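Local coordinates for kelch domain-containing protein (Colletotrichum graminicola M1.001, PDB 5C86) that oxidises alcohols, probably with copper and molecular oxygen, as a fungal member of the galactose oxidase and glyoxal oxidase family (AA5), at residues A[10-15]-A[57-62]; A[25-30]-A[49-54]; A[4-9]-A[364-369]. One frame throughout, in Å; residues are numbered along the deposited sequence.

Interaction 1: A[10-15]-A[57-62]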
loop_
_atom_site.group_PDB
_atom_site.type_symbol
_atom_site.label_atom_id
_atom_site.label_comp_id
_atom_site.label_asym_id
_atom_site.label_seq_id
_atom_site.Cartn_x
_atom_site.Cartn_y
_atom_site.Cartn_z
ATOM N N VAL A 10 8.655 -18.500 4.426
ATOM C CA VAL A 10 9.513 -18.031 3.376
ATOM C C VAL A 10 10.566 -17.204 4.114
ATOM O O VAL A 10 10.226 -16.362 4.948
ATOM C CB VAL A 10 8.678 -17.181 2.406
ATOM C CG1 VAL A 10 9.494 -16.252 1.510
ATOM C CG2 VAL A 10 7.815 -18.145 1.588
ATOM N N LYS A 11 11.826 -17.400 3.793
ATOM C CA LYS A 11 12.892 -16.713 4.518
ATOM C C LYS A 11 13.761 -15.921 3.592
ATOM O O LYS A 11 14.311 -16.419 2.612
ATOM C CB LYS A 11 13.736 -17.771 5.248
ATOM C CG LYS A 11 14.056 -17.412 6.700
ATOM C CD LYS A 11 15.406 -18.013 7.121
ATOM C CE LYS A 11 15.444 -19.523 6.905
ATOM N NZ LYS A 11 16.844 -20.045 6.909
ATOM N N PHE A 12 13.893 -14.634 3.831
ATOM C CA PHE A 12 14.673 -13.823 3.026
ATOM C C PHE A 12 16.084 -13.603 3.666
ATOM O O PHE A 12 16.190 -13.597 4.866
ATOM C CB PHE A 12 14.024 -12.408 2.855
ATOM C CG PHE A 12 12.860 -12.395 1.873
ATOM C CD1 PHE A 12 13.064 -12.243 0.497
ATOM C CD2 PHE A 12 11.576 -12.447 2.362
ATOM C CE1 PHE A 12 11.996 -12.263 -0.391
ATOM C CE2 PHE A 12 10.494 -12.442 1.476
ATOM C CZ PHE A 12 10.714 -12.337 0.116
ATOM N N PRO A 13 17.051 -13.249 2.851
ATOM C CA PRO A 13 18.394 -12.978 3.413
ATOM C C PRO A 13 18.470 -11.553 3.973
ATOM O O PRO A 13 19.540 -11.184 4.507
ATOM C CB PRO A 13 19.285 -13.100 2.194
ATOM C CG PRO A 13 18.425 -12.585 1.053
ATOM C CD PRO A 13 17.070 -13.159 1.376
ATOM N N VAL A 14 17.388 -10.724 3.851
ATOM C CA VAL A 14 17.385 -9.334 4.454
ATOM C C VAL A 14 16.012 -9.208 5.148
ATOM O O VAL A 14 15.056 -9.957 4.819
ATOM C CB VAL A 14 17.543 -8.181 3.489
ATOM C CG1 VAL A 14 18.785 -8.311 2.614
ATOM C CG2 VAL A 14 16.343 -8.040 2.511
ATOM N N VAL A 15 15.866 -8.372 6.196
ATOM C CA VAL A 15 14.585 -8.247 6.841
ATOM C C VAL A 15 13.717 -7.419 5.834
ATOM O O VAL A 15 14.091 -6.344 5.365
ATOM C CB VAL A 15 14.675 -7.495 8.176
ATOM C CG1 VAL A 15 13.325 -7.401 8.827
ATOM C CG2 VAL A 15 15.684 -8.221 9.126
ATOM N N GLY A 57 9.094 -20.201 -6.579
ATOM C CA GLY A 57 9.394 -20.197 -5.144
ATOM C C GLY A 57 10.880 -19.866 -4.797
ATOM O O GLY A 57 11.224 -19.834 -3.656
ATOM N N ASN A 58 11.737 -19.600 -5.763
ATOM C CA ASN A 58 13.129 -19.229 -5.492
ATOM C C ASN A 58 13.203 -17.899 -4.732
ATOM O O ASN A 58 12.522 -16.911 -5.103
ATOM C CB ASN A 58 13.898 -19.066 -6.815
ATOM C CG ASN A 58 15.346 -18.622 -6.624
ATOM O OD1 ASN A 58 15.684 -17.450 -6.875
ATOM N ND2 ASN A 58 16.214 -19.546 -6.163
ATOM N N ILE A 59 14.054 -17.844 -3.703
ATOM C CA ILE A 59 14.363 -16.579 -3.063
ATOM C C ILE A 59 15.764 -16.269 -3.451
ATOM O O ILE A 59 16.641 -17.103 -3.284
ATOM C CB ILE A 59 14.243 -16.636 -1.557
ATOM C CG1 ILE A 59 12.794 -16.859 -1.187
ATOM C CG2 ILE A 59 14.730 -15.325 -0.922
ATOM C CD1 ILE A 59 12.645 -17.757 0.023
ATOM N N SER A 60 15.963 -15.103 -4.014
ATOM C CA SER A 60 17.286 -14.707 -4.519
ATOM C C SER A 60 18.248 -14.316 -3.376
ATOM O O SER A 60 17.812 -13.873 -2.290
ATOM C CB SER A 60 17.141 -13.541 -5.500
ATOM O OG SER A 60 16.950 -12.293 -4.849
ATOM N N ASP A 61 19.553 -14.436 -3.634
ATOM C CA ASP A 61 20.507 -13.940 -2.685
ATOM C C ASP A 61 20.412 -12.422 -2.595
ATOM O O ASP A 61 20.063 -11.711 -3.571
ATOM C CB ASP A 61 21.954 -14.334 -3.115
ATOM C CG ASP A 61 22.164 -15.846 -3.223
ATOM O OD1 ASP A 61 21.674 -16.646 -2.399
ATOM O OD2 ASP A 61 22.889 -16.247 -4.152
ATOM N N ALA A 62 20.830 -11.890 -1.451
ATOM C CA ALA A 62 20.792 -10.457 -1.272
ATOM C C ALA A 62 21.801 -9.800 -2.178
ATOM O O ALA A 62 22.962 -10.254 -2.231
ATOM C CB ALA A 62 21.048 -10.086 0.189
#
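I59 and A62 are the residues of 57-62 whose side chains point to 10-15, and the P13 ring packs against both. The two chains run in nearly the same direction, 7° apart, yet they meet through apolar side chains and pair no backbone groups. In the conformer of I59 described here (a second one was modelled), CG2 is anti to the backbone N and CG1 beside it, chi1 -66°, which spreads the two branches along the other chain. The CG1 branch carries CD1 to 3.8 Å from V10 CG1, and CD1 also sits 3.4 Å from K11 O. CG2 takes the other direction, lying 3.8 Å from F12 CD1; the F12 side chain crosses that of I59 at about a right angle. The same methyl meets the P13 ring from its CD side.

P13 CG then passes over the backbone of 60-62, with A62 N at 3.5 Å and S60 O at 3.6 Å. Beyond it the A62 methyl fits between two apolar groups, 3.7 Å from P13 CG and 3.8 Å from V14 CG1. V14 offers that branch because CG1 stands beside its backbone N, anti to the carbonyl carbon (chi1 -54°).

F12 continues inward onto V30, S50 and Y52, and V14 also touches V30. The contact thus lays the chain leaving strand 5-11 against the loop joining strands 47-52 and 63-66, at the outer part of the propeller's first sheet.

Interaction 2: A[25-30]-A[49-54]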
loop_
_atom_site.group_PDB
_atom_site.type_symbol
_atom_site.label_atom_id
_atom_site.label_comp_id
_atom_site.label_asym_id
_atom_site.label_seq_id
_atom_site.Cartn_x
_atom_site.Cartn_y
_atom_site.Cartn_z
ATOM N N THR A 25 5.225 -9.652 -13.724
ATOM C CA THR A 25 5.631 -10.978 -13.160
ATOM C C THR A 25 4.898 -11.311 -11.901
ATOM O O THR A 25 4.648 -12.456 -11.569
ATOM C CB THR A 25 7.106 -11.057 -12.852
ATOM O OG1 THR A 25 7.429 -10.021 -11.918
ATOM C CG2 THR A 25 7.936 -10.865 -14.110
ATOM N N GLY A 26 4.563 -10.257 -11.147
ATOM C CA GLY A 26 4.054 -10.502 -9.835
ATOM C C GLY A 26 5.025 -11.034 -8.779
ATOM O O GLY A 26 4.617 -11.500 -7.761
ATOM N N ASN A 27 6.330 -10.962 -9.064
ATOM C CA ASN A 27 7.307 -11.342 -8.070
ATOM C C ASN A 27 7.260 -10.320 -6.897
ATOM O O ASN A 27 6.825 -9.192 -7.045
ATOM C CB ASN A 27 8.652 -11.492 -8.790
ATOM C CG ASN A 27 8.637 -12.680 -9.737
ATOM O OD1 ASN A 27 7.979 -13.680 -9.462
ATOM N ND2 ASN A 27 9.463 -12.612 -10.774
ATOM N N LEU A 28 7.804 -10.729 -5.785
ATOM C CA LEU A 28 7.844 -9.831 -4.582
ATOM C C LEU A 28 9.288 -9.365 -4.345
ATOM O O LEU A 28 10.184 -10.186 -4.030
ATOM C CB LEU A 28 7.377 -10.587 -3.385
ATOM C CG LEU A 28 7.165 -9.755 -2.085
ATOM C CD1 LEU A 28 5.984 -8.752 -2.215
ATOM C CD2 LEU A 28 6.996 -10.731 -0.950
ATOM N N LEU A 29 9.445 -8.095 -4.490
ATOM C CA LEU A 29 10.742 -7.414 -4.230
ATOM C C LEU A 29 10.763 -6.865 -2.815
ATOM O O LEU A 29 9.829 -6.155 -2.426
ATOM C CB LEU A 29 11.026 -6.277 -5.195
ATOM C CG LEU A 29 12.348 -5.484 -5.147
ATOM C CD1 LEU A 29 13.500 -6.385 -5.489
ATOM C CD2 LEU A 29 12.281 -4.378 -6.134
ATOM N N VAL A 30 11.793 -7.203 -2.052
ATOM C CA VAL A 30 11.923 -6.724 -0.683
ATOM C C VAL A 30 13.249 -5.969 -0.498
ATOM O O VAL A 30 14.252 -6.301 -1.175
ATOM C CB VAL A 30 11.751 -7.828 0.336
ATOM C CG1 VAL A 30 10.597 -8.741 -0.021
ATOM C CG2 VAL A 30 13.046 -8.654 0.528
ATOM N N THR A 49 18.703 -5.818 -1.478
ATOM C CA THR A 49 17.361 -6.266 -1.945
ATOM C C THR A 49 17.374 -7.723 -2.168
ATOM O O THR A 49 18.460 -8.359 -2.390
ATOM C CB THR A 49 16.845 -5.512 -3.161
ATOM O OG1 THR A 49 17.473 -6.027 -4.366
ATOM C CG2 THR A 49 17.017 -4.030 -3.080
ATOM N N SER A 50 16.206 -8.325 -2.129
ATOM C CA SER A 50 16.041 -9.735 -2.470
ATOM C C SER A 50 14.683 -9.869 -3.160
ATOM O O SER A 50 13.823 -8.980 -3.055
ATOM C CB SER A 50 16.160 -10.626 -1.266
ATOM O OG SER A 50 15.819 -11.989 -1.491
ATOM N N LEU A 51 14.537 -10.910 -3.955
ATOM C CA LEU A 51 13.337 -11.131 -4.792
ATOM C C LEU A 51 12.791 -12.504 -4.580
ATOM O O LEU A 51 13.570 -13.478 -4.674
ATOM C CB LEU A 51 13.713 -10.973 -6.235
ATOM C CG LEU A 51 12.574 -11.072 -7.271
ATOM C CD1 LEU A 51 11.800 -9.781 -7.258
ATOM C CD2 LEU A 51 13.080 -11.366 -8.696
ATOM N N TYR A 52 11.479 -12.628 -4.340
ATOM C CA TYR A 52 10.815 -13.900 -4.246
ATOM C C TYR A 52 10.075 -14.134 -5.565
ATOM O O TYR A 52 9.328 -13.306 -6.023
ATOM C CB TYR A 52 9.793 -13.983 -3.095
ATOM C CG TYR A 52 8.910 -15.196 -3.072
ATOM C CD1 TYR A 52 9.353 -16.396 -2.592
ATOM C CD2 TYR A 52 7.611 -15.116 -3.501
ATOM C CE1 TYR A 52 8.542 -17.513 -2.588
ATOM C CE2 TYR A 52 6.781 -16.188 -3.451
ATOM C CZ TYR A 52 7.260 -17.385 -3.013
ATOM O OH TYR A 52 6.371 -18.423 -2.980
ATOM N N ASN A 53 10.406 -15.244 -6.238
ATOM C CA ASN A 53 9.763 -15.615 -7.483
ATOM C C ASN A 53 8.531 -16.420 -7.197
ATOM O O ASN A 53 8.585 -17.512 -6.639
ATOM C CB ASN A 53 10.772 -16.431 -8.318
ATOM C CG ASN A 53 10.283 -16.649 -9.692
ATOM O OD1 ASN A 53 9.276 -17.281 -9.892
ATOM N ND2 ASN A 53 10.899 -16.042 -10.588
ATOM N N VAL A 54 7.370 -15.866 -7.542
ATOM C CA VAL A 54 6.075 -16.495 -7.232
ATOM C C VAL A 54 5.838 -17.761 -8.079
ATOM O O VAL A 54 5.082 -18.621 -7.668
ATOM C CB VAL A 54 4.900 -15.503 -7.398
ATOM C CG1 VAL A 54 5.056 -14.339 -6.400
ATOM C CG2 VAL A 54 4.826 -14.921 -8.762
HETATM O O HOH W 1 7.093 -15.491 -11.459
#
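N27 and V54 lock the open end of an antiparallel strand pair through one asparagine side chain. N27 CB starts 3.4 Å from Y52 O and 3.9 Å from L51 CD1. With chi1 at -68°, CG stands beside the backbone N, and the amide turns in over the backbone of N53, CG being 3.9 Å from N53 CA. At the tip, OD1 accepts the N-H of V54 at 3.0 Å, the donor 26° out of the carbonyl plane; a water 2.8 Å from OD1 also lies near N53 OD1, which accepts from T56 N. ND2 runs alongside N53 ND2, the two amide planes 46° apart, and hydrogen-bonds to E104. E104 also bonds T25 OG1, which accepts from N27 N in an ST turn.

Past this point the strands pair regularly: L28 with Y52 and V30 with S50 are hydrogen-bonded pairs, and L29 with L51 is the non-hydrogen-bonded pair between them. V30 N to S50 O (2.9 Å) is almost straight. On the L29 face, L51 CD1 lies 4.1 Å from L29 CB.

These are the two middle strands of a propeller blade: strand 28-31 has strand 18-21 on its other side, and strand 47-52 has strand 63-66.

Interaction 3: A[4-9]-A[364-369]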
loop_
_atom_site.group_PDB
_atom_site.type_symbol
_atom_site.label_atom_id
_atom_site.label_comp_id
_atom_site.label_asym_id
_atom_site.label_seq_id
_atom_site.Cartn_x
_atom_site.Cartn_y
_atom_site.Cartn_z
ATOM N N GLY A 4 -9.067 -18.953 6.389
ATOM C CA GLY A 4 -8.032 -19.088 5.438
ATOM C C GLY A 4 -6.966 -20.032 5.868
ATOM O O GLY A 4 -7.206 -20.909 6.732
ATOM N N LYS A 5 -5.821 -19.884 5.311
ATOM C CA LYS A 5 -4.719 -20.797 5.554
ATOM C C LYS A 5 -3.414 -20.151 5.279
ATOM O O LYS A 5 -3.256 -19.478 4.287
ATOM C CB LYS A 5 -4.881 -22.000 4.625
ATOM C CG LYS A 5 -3.922 -23.136 4.912
ATOM C CD LYS A 5 -4.323 -24.403 4.150
ATOM C CE LYS A 5 -3.573 -25.595 4.727
ATOM N NZ LYS A 5 -2.174 -25.599 4.254
ATOM N N TRP A 6 -2.385 -20.421 6.100
ATOM C CA TRP A 6 -1.054 -19.994 5.855
ATOM C C TRP A 6 -0.271 -20.976 5.009
ATOM O O TRP A 6 -0.399 -22.169 5.258
ATOM C CB TRP A 6 -0.281 -19.851 7.190
ATOM C CG TRP A 6 -0.786 -18.777 8.042
ATOM C CD1 TRP A 6 -1.463 -18.916 9.143
ATOM C CD2 TRP A 6 -0.511 -17.382 7.894
ATOM N NE1 TRP A 6 -1.729 -17.691 9.715
ATOM C CE2 TRP A 6 -1.152 -16.719 8.961
ATOM C CE3 TRP A 6 0.166 -16.651 6.964
ATOM C CZ2 TRP A 6 -1.081 -15.310 9.134
ATOM C CZ3 TRP A 6 0.255 -15.198 7.151
ATOM C CH2 TRP A 6 -0.378 -14.590 8.225
ATOM N N GLY A 7 0.551 -20.506 4.116
ATOM C CA GLY A 7 1.514 -21.345 3.438
ATOM C C GLY A 7 2.797 -21.515 4.243
ATOM O O GLY A 7 2.911 -21.015 5.346
ATOM N N PRO A 8 3.783 -22.141 3.646
ATOM C CA PRO A 8 5.010 -22.348 4.409
ATOM C C PRO A 8 5.797 -21.075 4.634
ATOM O O PRO A 8 5.663 -20.072 3.877
ATOM C CB PRO A 8 5.821 -23.273 3.474
ATOM C CG PRO A 8 5.268 -23.004 2.104
ATOM C CD PRO A 8 3.792 -22.866 2.374
ATOM N N MET A 9 6.642 -21.076 5.676
ATOM C CA MET A 9 7.473 -19.925 5.976
ATOM C C MET A 9 8.495 -19.751 4.858
ATOM O O MET A 9 9.114 -20.726 4.426
ATOM C CB MET A 9 8.219 -20.040 7.335
ATOM C CG MET A 9 7.385 -20.015 8.633
ATOM S SD MET A 9 6.758 -18.466 9.363
ATOM C CE MET A 9 7.518 -17.228 8.409
ATOM N N ASP A 364 11.570 -13.584 7.937
ATOM C CA ASP A 364 10.638 -14.484 7.357
ATOM C C ASP A 364 9.237 -13.818 7.179
ATOM O O ASP A 364 8.976 -12.700 7.597
ATOM C CB ASP A 364 10.533 -15.710 8.196
ATOM C CG ASP A 364 9.805 -15.457 9.513
ATOM O OD1 ASP A 364 9.962 -14.376 10.103
ATOM O OD2 ASP A 364 8.981 -16.311 9.907
ATOM N N GLY A 365 8.409 -14.582 6.473
ATOM C CA GLY A 365 6.999 -14.317 6.395
ATOM C C GLY A 365 6.333 -15.470 5.727
ATOM O O GLY A 365 6.948 -16.519 5.541
ATOM N N GLN A 366 5.046 -15.325 5.461
ATOM C CA GLN A 366 4.249 -16.398 4.861
ATOM C C GLN A 366 3.178 -15.698 4.004
ATOM O O GLN A 366 2.865 -14.510 4.276
ATOM C CB GLN A 366 3.515 -17.237 5.882
ATOM C CG GLN A 366 4.359 -18.028 6.867
ATOM C CD GLN A 366 3.550 -18.568 8.047
ATOM O OE1 GLN A 366 3.256 -17.868 9.039
ATOM N NE2 GLN A 366 3.182 -19.822 7.949
ATOM N N PHE A 367 2.536 -16.464 3.143
ATOM C CA PHE A 367 1.425 -15.991 2.365
ATOM C C PHE A 367 0.188 -16.556 2.924
ATOM O O PHE A 367 0.059 -17.773 3.182
ATOM C CB PHE A 367 1.646 -16.408 0.898
ATOM C CG PHE A 367 2.792 -15.739 0.260
ATOM C CD1 PHE A 367 2.730 -14.438 -0.352
ATOM C CD2 PHE A 367 4.066 -16.330 0.283
ATOM C CE1 PHE A 367 3.770 -13.864 -0.895
ATOM C CE2 PHE A 367 5.165 -15.686 -0.303
ATOM C CZ PHE A 367 5.033 -14.463 -0.921
ATOM N N TRP A 368 -0.773 -15.700 3.203
ATOM C CA TRP A 368 -2.055 -16.118 3.716
ATOM C C TRP A 368 -3.056 -16.261 2.549
ATOM O O TRP A 368 -3.196 -15.348 1.741
ATOM C CB TRP A 368 -2.654 -15.135 4.720
ATOM C CG TRP A 368 -3.942 -15.507 5.297
ATOM C CD1 TRP A 368 -4.236 -16.585 6.143
ATOM C CD2 TRP A 368 -5.181 -14.789 5.164
ATOM N NE1 TRP A 368 -5.526 -16.607 6.439
ATOM C CE2 TRP A 368 -6.156 -15.498 5.874
ATOM C CE3 TRP A 368 -5.569 -13.630 4.430
ATOM C CZ2 TRP A 368 -7.471 -15.055 5.983
ATOM C CZ3 TRP A 368 -6.835 -13.205 4.557
ATOM C CH2 TRP A 368 -7.821 -13.920 5.238
ATOM N N SER A 369 -3.687 -17.405 2.476
ATOM C CA SER A 369 -4.727 -17.663 1.495
ATOM C C SER A 369 -6.040 -17.344 2.140
ATOM O O SER A 369 -6.505 -18.014 3.118
ATOM C CB SER A 369 -4.731 -19.140 1.024
ATOM O OG SER A 369 -3.632 -19.450 0.261
HETATM O O HOH W 2 3.618 -19.041 2.467
#
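W6 and W368 form the non-hydrogen-bonded pair where the N-terminal strand 5-11 lies antiparallel along strand 364-369 at the outside of a four-stranded sheet, their indoles on the same face. K5 and S369 form the hydrogen-bonded pair: S369 N to K5 O is 2.8 Å, and K5 N bonds a lone pair of S369 O. G7 N adds a bond to F367 O (2.9 Å).

The W6 indole is held between two groups. One face receives the edge of W368, planes 56° apart, the W6 six-membered ring centroid 5.1 Å from the W368 five-membered one; W368 CB also makes a CH-pi contact there. Over the opposite face, toward the rim, lies Q366 OE1, the amide plane within 12° of parallel to the indole. This is the closure of a seven-bladed Kelch propeller: the outermost strand of the last blade comes from the start of the chain, strands 364-369, 346-350 and 336-340 from more than 300 residues later.

Q366 NE2 donates to G7 O at 2.9 Å, nearly along the C=O axis. Beyond G7 a water bridges the chains, donating to P8 O (2.7 Å) and accepting from F367 N. W6 NE1 bonds T326 O, and W368 NE1 bonds V3 O.

In the fold
The contacts are nested along the chain: interaction 2 lies inside the loop closed by interaction 1, and that inside the loop of interaction 3. Interactions 1 and 3 share strand 5-11, their centres about 15 Å apart, and V10 N bonds G365 O where they meet. The centre of interaction 2 is about 9 Å from that of interaction 1; S60 bonds S50 and L51 there. F367 reaches the ring of Y52, joining interactions 2 and 3. Interaction 3 closes the last blade, interaction 2 builds the first, and interaction 1 lays one against the other. The side chains of V14, V30 and D364 are about 11 to 12 Å from that of H335, a copper ligand in another structure of this protein, without metal here.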